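Local coordinates for Nrps/pks (Streptomyces albus, PDB 4OPE), which probably catalyses decarboxylative Claisen condensation of acyl chains as a ketosynthase domain of the "AT-less" type I polyketide synthase that makes oxazolomycin, at residues 27-32 and 473-478; 365-370 and 400-405. All coordinates share one frame; numbering follows the deposited sequence.

Contact 1 (27-32 and 473-478)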
loop_
_atom_site.group_PDB
_atom_site.type_symbol
_atom_site.label_atom_id
_atom_site.label_comp_id
_atom_site.label_asym_id
_atom_site.label_seq_id
_atom_site.Cartn_x
_atom_site.Cartn_y
_atom_site.Cartn_z
ATOM N N PHE A 27 -26.756 -8.568 -2.332
ATOM C CA PHE A 27 -25.675 -9.516 -2.380
ATOM C C PHE A 27 -26.079 -10.807 -1.729
ATOM O O PHE A 27 -25.815 -11.901 -2.251
ATOM C CB PHE A 27 -24.468 -8.916 -1.649
ATOM C CG PHE A 27 -23.149 -9.662 -1.827
ATOM C CD1 PHE A 27 -22.775 -10.181 -3.042
ATOM C CD2 PHE A 27 -22.265 -9.779 -0.759
ATOM C CE1 PHE A 27 -21.539 -10.815 -3.188
ATOM C CE2 PHE A 27 -21.033 -10.402 -0.904
ATOM C CZ PHE A 27 -20.674 -10.925 -2.110
ATOM N N TRP A 28 -26.741 -10.685 -0.586
ATOM C CA TRP A 28 -27.114 -11.859 0.199
ATOM C C TRP A 28 -28.117 -12.713 -0.538
ATOM O O TRP A 28 -27.924 -13.890 -0.626
ATOM C CB TRP A 28 -27.634 -11.507 1.578
ATOM C CG TRP A 28 -28.083 -12.746 2.301
ATOM C CD1 TRP A 28 -29.359 -13.062 2.676
ATOM C CD2 TRP A 28 -27.271 -13.873 2.681
ATOM N NE1 TRP A 28 -29.389 -14.287 3.280
ATOM C CE2 TRP A 28 -28.126 -14.810 3.306
ATOM C CE3 TRP A 28 -25.916 -14.179 2.559
ATOM C CZ2 TRP A 28 -27.668 -16.017 3.819
ATOM C CZ3 TRP A 28 -25.444 -15.404 3.102
ATOM C CH2 TRP A 28 -26.323 -16.298 3.706
ATOM N N ARG A 29 -29.165 -12.101 -1.055
ATOM C CA ARG A 29 -30.135 -12.741 -1.938
ATOM C C ARG A 29 -29.432 -13.585 -3.015
ATOM O O ARG A 29 -29.757 -14.798 -3.218
ATOM C CB ARG A 29 -30.932 -11.657 -2.658
ATOM C CG ARG A 29 -32.447 -11.701 -2.552
ATOM C CD ARG A 29 -33.028 -10.531 -1.744
ATOM N NE ARG A 29 -32.625 -9.209 -2.247
ATOM C CZ ARG A 29 -32.718 -8.069 -1.553
ATOM N NH1 ARG A 29 -33.226 -8.054 -0.314
ATOM N NH2 ARG A 29 -32.291 -6.933 -2.095
ATOM N N ASN A 30 -28.461 -12.945 -3.694
ATOM C CA ASN A 30 -27.746 -13.581 -4.800
ATOM C C ASN A 30 -26.922 -14.762 -4.362
ATOM O O ASN A 30 -26.923 -15.785 -5.016
ATOM C CB ASN A 30 -26.835 -12.595 -5.481
ATOM C CG ASN A 30 -27.584 -11.505 -6.200
ATOM O OD1 ASN A 30 -28.829 -11.508 -6.253
ATOM N ND2 ASN A 30 -26.828 -10.540 -6.759
ATOM N N LEU A 31 -26.181 -14.619 -3.271
ATOM C CA LEU A 31 -25.441 -15.758 -2.702
ATOM C C LEU A 31 -26.404 -16.838 -2.322
ATOM O O LEU A 31 -26.148 -17.986 -2.563
ATOM C CB LEU A 31 -24.699 -15.364 -1.424
ATOM C CG LEU A 31 -23.572 -14.359 -1.626
ATOM C CD1 LEU A 31 -23.241 -13.625 -0.336
ATOM C CD2 LEU A 31 -22.335 -15.040 -2.174
ATOM N N ARG A 32 -27.497 -16.471 -1.684
ATOM C CA ARG A 32 -28.440 -17.461 -1.140
ATOM C C ARG A 32 -29.060 -18.299 -2.253
ATOM O O ARG A 32 -29.169 -19.472 -2.115
ATOM C CB ARG A 32 -29.572 -16.787 -0.318
ATOM C CG ARG A 32 -29.859 -17.511 1.000
ATOM C CD ARG A 32 -31.030 -16.954 1.787
ATOM N NE ARG A 32 -32.277 -17.559 1.346
ATOM C CZ ARG A 32 -32.919 -18.572 1.935
ATOM N NH1 ARG A 32 -34.038 -19.014 1.387
ATOM N NH2 ARG A 32 -32.476 -19.154 3.049
ATOM N N ARG A 473 -41.771 -2.689 4.078
ATOM C CA ARG A 473 -42.755 -3.614 3.547
ATOM C C ARG A 473 -42.126 -4.980 3.204
ATOM O O ARG A 473 -42.819 -5.985 3.136
ATOM C CB ARG A 473 -43.338 -3.060 2.263
ATOM C CG ARG A 473 -44.136 -1.798 2.388
ATOM C CD ARG A 473 -45.521 -2.105 2.879
ATOM N NE ARG A 473 -46.323 -0.887 2.872
ATOM C CZ ARG A 473 -47.275 -0.583 3.759
ATOM N NH1 ARG A 473 -47.564 -1.394 4.761
ATOM N NH2 ARG A 473 -47.930 0.569 3.648
ATOM N N GLY A 474 -40.817 -4.996 2.946
ATOM C CA GLY A 474 -40.110 -6.210 2.512
ATOM C C GLY A 474 -39.360 -6.862 3.644
ATOM O O GLY A 474 -39.961 -7.276 4.629
ATOM N N GLU A 475 -38.040 -6.892 3.561
ATOM C CA GLU A 475 -37.265 -7.646 4.547
ATOM C C GLU A 475 -37.261 -6.938 5.886
ATOM O O GLU A 475 -36.913 -7.519 6.894
ATOM C CB GLU A 475 -35.824 -7.908 4.079
ATOM C CG GLU A 475 -35.689 -8.380 2.624
ATOM C CD GLU A 475 -34.900 -9.686 2.437
ATOM O OE1 GLU A 475 -33.875 -9.672 1.701
ATOM O OE2 GLU A 475 -35.324 -10.731 2.998
ATOM N N GLY A 476 -37.647 -5.672 5.914
ATOM C CA GLY A 476 -37.670 -4.959 7.170
ATOM C C GLY A 476 -38.922 -5.075 8.001
ATOM O O GLY A 476 -38.971 -4.503 9.098
ATOM N N ARG A 477 -39.930 -5.795 7.500
ATOM C CA ARG A 477 -41.193 -5.937 8.220
ATOM C C ARG A 477 -41.012 -6.615 9.569
ATOM O O ARG A 477 -41.697 -6.295 10.507
ATOM C CB ARG A 477 -42.218 -6.690 7.401
ATOM C CG ARG A 477 -43.600 -6.477 7.941
ATOM C CD ARG A 477 -44.644 -7.234 7.142
ATOM N NE ARG A 477 -45.955 -7.088 7.771
ATOM C CZ ARG A 477 -46.327 -7.712 8.880
ATOM N NH1 ARG A 477 -47.542 -7.494 9.379
ATOM N NH2 ARG A 477 -45.500 -8.555 9.496
ATOM N N ALA A 478 -40.028 -7.491 9.678
ATOM C CA ALA A 478 -39.726 -8.160 10.929
ATOM C C ALA A 478 -38.862 -7.360 11.889
ATOM O O ALA A 478 -38.589 -7.819 12.996
ATOM C CB ALA A 478 -39.007 -9.464 10.631
#
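Arg29, on helix 24-33, and Glu475, in the loop between helix 458-473 and helix 481-488, meet in a salt bridge on the surface of this ketosynthase, whose thiolase-type fold supplies the first helix. The loop belongs to the sequence family called the ketoacyl-synthetase C-terminal extension, so the bridge ties this region to a helix of the N-terminal ketosynthase sequence family. NH1 of Arg29 donates to OE1 of Glu475 at 2.7 Å, the one hydrogen bond across the contact, and it is bent, with an N-H...O angle of 142°. The oxygen lies close to the guanidinium plane, but the nitrogen reaches it on its anti side, somewhat out of the carboxylate plane. One N-H meets one carboxylate oxygen, and the planes, 39° apart, are not laid flat together as a two-pronged bridge would have them.

Long, flexible side chains suit this place, because the nearest CA atoms, those of Arg29 and Glu475, are 10.9 Å apart. Arg29 bends at chi2 and chi3 to bring its end across, while Glu475 already points toward the helix from its CA. The aliphatic CD of Arg29 lies 3.7 Å from the same OE1.

Further out, NH2 of Arg29 is hydrogen-bonded to Gln26, which probably helps to fix the guanidinium's rotation. Across the contact, Gly474 leaves helical geometry as helix 458-473 ends and opens a type I beta turn, residues 474-477, with Glu475 as its second residue; Arg477 N bonds to Gly474 O at 3.2 Å.

Contact 2 (365-370 and 400-405); sequences LLQFRH and APWTPR
Trp402 packs its six-membered ring against Gln367 and Phe368 on the last turns of helix 356-370, and no hydrogen bond joins the two segments.

The aromatic part of the contact is a slid-apart pair: the planes of the Phe368 ring and the Trp402 six-membered ring are 25° from parallel, but their centroids are 5.2 Å apart and the rings barely overlap. What meets is CE1 of Phe368 and CH2 of Trp402, at 3.2 Å. Phe368 leaves its CA away from the loop, and its ring has to swing back for CD1 and CE1 to reach the indole. Trp402 starts toward the helix with CG anti to its backbone N (chi1 -173°), which carries the far end of the indole inward.

Aliphatic packing adds CB of Gln367, 3.5 Å from CZ3 of Trp402. The chain of Gln367 runs across the indole at about a right angle.

Strand 372-373, just after the helix, pairs antiparallel with strand 400-401, apart from the large mixed sheet of the thiolase-type ketosynthase fold. Backbone bonds of Ala400 with Leu373 and Trp402 with Gln371 hold Trp402 against the helix end.

Polar bonds lie outside the pair. Glutamine suits its buried place because its methylene group packs on the indole while OE1 accepts from the backbone N of Val374. Arg415 approaches the Trp402 ring in a cation-pi interaction, and its NE bonds to the carbonyl O of Trp402.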
loop_
_atom_site.group_PDB
_atom_site.type_symbol
_atom_site.label_atom_id
_atom_site.label_comp_id
_atom_site.label_asym_id
_atom_site.label_seq_id
_atom_site.Cartn_x
_atom_site.Cartn_y
_atom_site.Cartn_z
ATOM N N LEU A 365 -19.270 -12.850 6.643
ATOM C CA LEU A 365 -20.042 -12.100 7.607
ATOM C C LEU A 365 -21.525 -12.357 7.438
ATOM O O LEU A 365 -22.224 -12.498 8.404
ATOM C CB LEU A 365 -19.749 -10.607 7.490
ATOM C CG LEU A 365 -18.292 -10.251 7.780
ATOM C CD1 LEU A 365 -18.038 -8.756 7.636
ATOM C CD2 LEU A 365 -17.850 -10.741 9.152
ATOM N N LEU A 366 -22.012 -12.386 6.215
ATOM C CA LEU A 366 -23.424 -12.647 5.973
ATOM C C LEU A 366 -23.761 -14.052 6.374
ATOM O O LEU A 366 -24.815 -14.302 6.901
ATOM C CB LEU A 366 -23.799 -12.428 4.498
ATOM C CG LEU A 366 -23.692 -10.949 4.137
ATOM C CD1 LEU A 366 -23.611 -10.650 2.639
ATOM C CD2 LEU A 366 -24.850 -10.215 4.825
ATOM N N GLN A 367 -22.862 -14.978 6.137
ATOM C CA GLN A 367 -23.124 -16.344 6.580
ATOM C C GLN A 367 -23.315 -16.362 8.123
ATOM O O GLN A 367 -24.295 -16.929 8.625
ATOM C CB GLN A 367 -22.052 -17.313 6.059
ATOM C CG GLN A 367 -22.229 -17.575 4.578
ATOM C CD GLN A 367 -21.345 -18.688 4.005
ATOM O OE1 GLN A 367 -21.646 -19.269 2.970
ATOM N NE2 GLN A 367 -20.268 -18.989 4.676
ATOM N N PHE A 368 -22.410 -15.714 8.854
ATOM C CA PHE A 368 -22.529 -15.640 10.289
ATOM C C PHE A 368 -23.905 -15.094 10.640
ATOM O O PHE A 368 -24.638 -15.711 11.442
ATOM C CB PHE A 368 -21.466 -14.750 10.899
ATOM C CG PHE A 368 -20.088 -15.374 11.004
ATOM C CD1 PHE A 368 -19.881 -16.735 10.951
ATOM C CD2 PHE A 368 -18.984 -14.556 11.214
ATOM C CE1 PHE A 368 -18.596 -17.262 11.091
ATOM C CE2 PHE A 368 -17.701 -15.073 11.362
ATOM C CZ PHE A 368 -17.508 -16.440 11.300
ATOM N N ARG A 369 -24.292 -13.987 10.011
ATOM C CA ARG A 369 -25.523 -13.316 10.401
ATOM C C ARG A 369 -26.766 -14.193 10.178
ATOM O O ARG A 369 -27.609 -14.281 11.043
ATOM C CB ARG A 369 -25.711 -11.991 9.675
ATOM C CG ARG A 369 -27.137 -11.480 9.855
ATOM C CD ARG A 369 -27.388 -10.062 9.360
ATOM N NE ARG A 369 -26.428 -9.094 9.920
ATOM C CZ ARG A 369 -26.183 -7.866 9.433
ATOM N NH1 ARG A 369 -26.827 -7.399 8.355
ATOM N NH2 ARG A 369 -25.273 -7.097 10.030
ATOM N N HIS A 370 -26.880 -14.800 9.000
ATOM C CA HIS A 370 -28.015 -15.625 8.679
ATOM C C HIS A 370 -27.811 -17.106 9.006
ATOM O O HIS A 370 -28.705 -17.888 8.838
ATOM C CB HIS A 370 -28.339 -15.493 7.195
ATOM C CG HIS A 370 -28.606 -14.097 6.763
ATOM N ND1 HIS A 370 -29.759 -13.429 7.096
ATOM C CD2 HIS A 370 -27.884 -13.245 6.005
ATOM C CE1 HIS A 370 -29.730 -12.213 6.580
ATOM N NE2 HIS A 370 -28.604 -12.078 5.906
ATOM N N ALA A 400 -27.724 -24.378 2.839
ATOM C CA ALA A 400 -27.941 -25.252 3.968
ATOM C C ALA A 400 -27.681 -24.532 5.271
ATOM O O ALA A 400 -26.940 -23.549 5.319
ATOM C CB ALA A 400 -27.102 -26.523 3.851
ATOM N N PRO A 401 -28.336 -24.985 6.337
ATOM C CA PRO A 401 -28.193 -24.237 7.590
ATOM C C PRO A 401 -26.787 -24.415 8.073
ATOM O O PRO A 401 -26.193 -25.425 7.798
ATOM C CB PRO A 401 -29.167 -24.943 8.544
ATOM C CG PRO A 401 -30.069 -25.720 7.659
ATOM C CD PRO A 401 -29.243 -26.135 6.480
ATOM N N TRP A 402 -26.256 -23.434 8.755
ATOM C CA TRP A 402 -24.903 -23.512 9.239
ATOM C C TRP A 402 -24.971 -23.982 10.669
ATOM O O TRP A 402 -25.032 -23.210 11.596
ATOM C CB TRP A 402 -24.190 -22.158 9.133
ATOM C CG TRP A 402 -22.755 -22.228 9.452
ATOM C CD1 TRP A 402 -22.082 -23.275 10.043
ATOM C CD2 TRP A 402 -21.789 -21.195 9.264
ATOM N NE1 TRP A 402 -20.762 -22.957 10.202
ATOM C CE2 TRP A 402 -20.552 -21.687 9.730
ATOM C CE3 TRP A 402 -21.838 -19.916 8.740
ATOM C CZ2 TRP A 402 -19.396 -20.929 9.709
ATOM C CZ3 TRP A 402 -20.668 -19.179 8.713
ATOM C CH2 TRP A 402 -19.469 -19.690 9.187
ATOM N N THR A 403 -25.005 -25.287 10.816
ATOM C CA THR A 403 -25.083 -25.945 12.109
ATOM C C THR A 403 -23.778 -25.739 12.855
ATOM O O THR A 403 -22.722 -26.013 12.311
ATOM C CB THR A 403 -25.277 -27.453 11.876
ATOM O OG1 THR A 403 -26.485 -27.642 11.136
ATOM C CG2 THR A 403 -25.324 -28.248 13.177
ATOM N N PRO A 404 -23.848 -25.298 14.113
ATOM C CA PRO A 404 -22.633 -25.044 14.862
ATOM C C PRO A 404 -22.019 -26.305 15.424
ATOM O O PRO A 404 -22.633 -27.358 15.456
ATOM C CB PRO A 404 -23.122 -24.167 16.009
ATOM C CG PRO A 404 -24.498 -24.660 16.271
ATOM C CD PRO A 404 -25.044 -25.186 14.966
ATOM N N ARG A 405 -20.797 -26.184 15.879
ATOM C CA ARG A 405 -20.149 -27.309 16.507
ATOM C C ARG A 405 -20.474 -27.309 18.003
ATOM O O ARG A 405 -20.756 -26.279 18.600
ATOM C CB ARG A 405 -18.641 -27.275 16.238
ATOM C CG ARG A 405 -18.265 -28.069 14.996
ATOM C CD ARG A 405 -17.032 -27.513 14.302
ATOM N NE ARG A 405 -16.548 -28.375 13.222
ATOM C CZ ARG A 405 -17.157 -28.550 12.045
ATOM N NH1 ARG A 405 -18.309 -27.943 11.768
ATOM N NH2 ARG A 405 -16.612 -29.345 11.129
#

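How the contacts relate
Helix 24-33 and helix 356-370 join the two contacts directly, although the centres of contacts 1 and 2 lie about 16 Å apart. Trp28 sits on the helix of contact 1 beside Arg29 and stacks on His370 of contact 2, Trp28 CE2 to His370 CD2 being 3.1 Å; its CE3 also lies 3.4 Å from CB of Leu366. Phe27 adds a looser touch, its CD2 3.8 Å from CD1 of Leu366. One helix therefore carries a solvent-facing ion pair toward the 473-478 loop and an aromatic face toward helix 356-370, whose residues Gln367 and Phe368 in turn receive Trp402. In sequence, contact 2 falls wholly between the two segments of contact 1.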